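Local coordinates for protein 4-phosphoerythronate dehydrogenase (Lactobacillus jensenii, PDB 4PRK) that probably reduces pyruvate to D-lactate with NADH, as a D-lactate dehydrogenase of the D-isomer specific 2-hydroxyacid dehydrogenase family, at residues 3-8 against 25-30. Sequence-based numbering, arbitrary orientation.
Sequences IAVFSP and CELKLI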
loop_
_atom_site.group_PDB
_atom_site.type_symbol
_atom_site.label_atom_id
_atom_site.label_comp_id
_atom_site.label_asym_id
_atom_site.label_seq_id
_atom_site.Cartn_x
_atom_site.Cartn_y
_atom_site.Cartn_z
ATOM N N ILE A 3 -27.479 0.509 -31.616
ATOM C CA ILE A 3 -26.966 1.835 -31.171
ATOM C C ILE A 3 -25.915 2.366 -32.174
ATOM O O ILE A 3 -24.900 1.725 -32.458
ATOM C CB ILE A 3 -26.433 1.785 -29.702
ATOM C CG1 ILE A 3 -27.543 1.384 -28.677
ATOM C CG2 ILE A 3 -25.763 3.091 -29.293
ATOM C CD1 ILE A 3 -28.558 2.458 -28.344
ATOM N N ALA A 4 -26.191 3.510 -32.770
ATOM C CA ALA A 4 -25.248 4.085 -33.711
ATOM C C ALA A 4 -24.066 4.687 -32.977
ATOM O O ALA A 4 -24.238 5.338 -31.966
ATOM C CB ALA A 4 -25.922 5.125 -34.577
ATOM N N VAL A 5 -22.872 4.460 -33.501
ATOM C CA VAL A 5 -21.658 4.996 -32.928
ATOM C C VAL A 5 -20.978 5.883 -33.949
ATOM O O VAL A 5 -20.529 5.417 -34.975
ATOM C CB VAL A 5 -20.698 3.863 -32.563
ATOM C CG1 VAL A 5 -19.387 4.410 -32.040
ATOM C CG2 VAL A 5 -21.345 2.939 -31.554
ATOM N N PHE A 6 -20.840 7.155 -33.622
ATOM C CA PHE A 6 -20.330 8.116 -34.570
ATOM C C PHE A 6 -18.866 8.372 -34.365
ATOM O O PHE A 6 -18.431 8.570 -33.258
ATOM C CB PHE A 6 -21.116 9.410 -34.466
ATOM C CG PHE A 6 -22.510 9.291 -34.988
ATOM C CD1 PHE A 6 -23.537 8.913 -34.156
ATOM C CD2 PHE A 6 -22.779 9.510 -36.320
ATOM C CE1 PHE A 6 -24.815 8.785 -34.638
ATOM C CE2 PHE A 6 -24.058 9.381 -36.811
ATOM C CZ PHE A 6 -25.073 9.019 -35.968
ATOM N N SER A 7 -18.111 8.366 -35.449
ATOM C CA SER A 7 -16.708 8.704 -35.376
ATOM C C SER A 7 -15.882 7.874 -34.397
ATOM O O SER A 7 -15.238 8.406 -33.507
ATOM C CB SER A 7 -16.559 10.181 -35.060
ATOM O OG SER A 7 -15.211 10.567 -35.115
ATOM N N PRO A 8 -15.919 6.561 -34.520
ATOM C CA PRO A 8 -15.039 5.786 -33.631
ATOM C C PRO A 8 -13.535 5.940 -33.905
ATOM O O PRO A 8 -13.120 6.100 -35.039
ATOM C CB PRO A 8 -15.479 4.352 -33.866
ATOM C CG PRO A 8 -15.802 4.314 -35.291
ATOM C CD PRO A 8 -16.626 5.538 -35.439
ATOM N N CYS A 25 -26.144 -6.294 -27.981
ATOM C CA CYS A 25 -26.748 -5.295 -28.837
ATOM C C CYS A 25 -25.872 -5.177 -30.061
ATOM O O CYS A 25 -24.757 -5.738 -30.089
ATOM C CB CYS A 25 -26.824 -3.944 -28.113
ATOM S SG CYS A 25 -25.222 -3.148 -27.937
ATOM N N GLU A 26 -26.352 -4.446 -31.052
ATOM C CA GLU A 26 -25.623 -4.269 -32.283
ATOM C C GLU A 26 -25.149 -2.846 -32.324
ATOM O O GLU A 26 -25.890 -1.937 -31.942
ATOM C CB GLU A 26 -26.546 -4.535 -33.453
ATOM C CG GLU A 26 -25.911 -4.307 -34.810
ATOM C CD GLU A 26 -26.757 -4.861 -35.956
ATOM O OE1 GLU A 26 -27.816 -5.500 -35.692
ATOM O OE2 GLU A 26 -26.349 -4.645 -37.119
ATOM N N LEU A 27 -23.912 -2.646 -32.768
ATOM C CA LEU A 27 -23.347 -1.285 -32.905
ATOM C C LEU A 27 -23.139 -0.898 -34.368
ATOM O O LEU A 27 -22.253 -1.426 -35.022
ATOM C CB LEU A 27 -21.993 -1.109 -32.143
ATOM C CG LEU A 27 -22.043 -1.247 -30.602
ATOM C CD1 LEU A 27 -20.663 -1.179 -29.958
ATOM C CD2 LEU A 27 -22.985 -0.246 -29.948
ATOM N N LYS A 28 -23.908 0.084 -34.829
ATOM C CA LYS A 28 -23.738 0.639 -36.170
ATOM C C LYS A 28 -22.723 1.764 -36.218
ATOM O O LYS A 28 -23.006 2.906 -35.782
ATOM C CB LYS A 28 -25.084 1.139 -36.700
ATOM C CG LYS A 28 -25.050 1.747 -38.100
ATOM C CD LYS A 28 -26.403 1.551 -38.775
ATOM C CE LYS A 28 -26.787 2.690 -39.706
ATOM N NZ LYS A 28 -28.239 2.554 -40.044
ATOM N N LEU A 29 -21.558 1.477 -36.805
ATOM C CA LEU A 29 -20.476 2.448 -36.754
ATOM C C LEU A 29 -20.510 3.379 -37.888
ATOM O O LEU A 29 -20.424 2.933 -38.980
ATOM C CB LEU A 29 -19.127 1.770 -36.778
ATOM C CG LEU A 29 -18.722 1.379 -35.365
ATOM C CD1 LEU A 29 -19.714 0.430 -34.690
ATOM C CD2 LEU A 29 -17.327 0.792 -35.463
ATOM N N ILE A 30 -20.575 4.669 -37.620
ATOM C CA ILE A 30 -20.389 5.686 -38.662
ATOM C C ILE A 30 -19.033 6.436 -38.516
ATOM O O ILE A 30 -18.694 6.956 -37.421
ATOM C CB ILE A 30 -21.555 6.687 -38.651
ATOM C CG1 ILE A 30 -22.911 5.948 -38.768
ATOM C CG2 ILE A 30 -21.369 7.710 -39.761
ATOM C CD1 ILE A 30 -23.629 5.706 -37.448
#
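Ile3 N gives a straight bond to Glu26 O at 2.9 Å, the first rung of the ladder that joins strand 2-6 to strand 26-30, a clear case of how a parallel beta pair satisfies its peptide groups. Lys28 N returns one to Ile3 O, coming from above the carbonyl plane. Val5 N then meets Lys28 O at 2.8 Å (N-H...O 170°), while Val5 O accepts from Ile30 N at 2.7 Å. Past the strand, Ser7 N closes on Ile30 O, so near that the exact length is doubtful. The alternate peptides of strand 2-6 turn to strand 47-50, where Ala4 bonds to Gly47 and Leu49, and Phe6 to Leu49. Phe6 O also accepts from Arg76, Leu27 N gives to Glu20 OE2, and Lys28 NZ makes a salt bridge to Asp44 and a hydrogen bond to Gln41 O.

On one side of the sheet, Ile30 keeps CG1 beside its backbone N (chi1 -54°) and turns the next torsion to 98°, which brings CD1 over a face of the Phe6 ring, 4.0 Å from the centroid, and within 3.7 Å of Ala4 CB. A serine in place of Phe6 would probably leave Ile30 CD1 without its CH-pi partner. On the other side, Val5 CG2 meets Leu27 CD2 at 3.9 Å. Within this beta-alpha-beta unit, edge strand 26-30 is thus held by directional backbone bonds, with apolar contacts on both faces supplementing them.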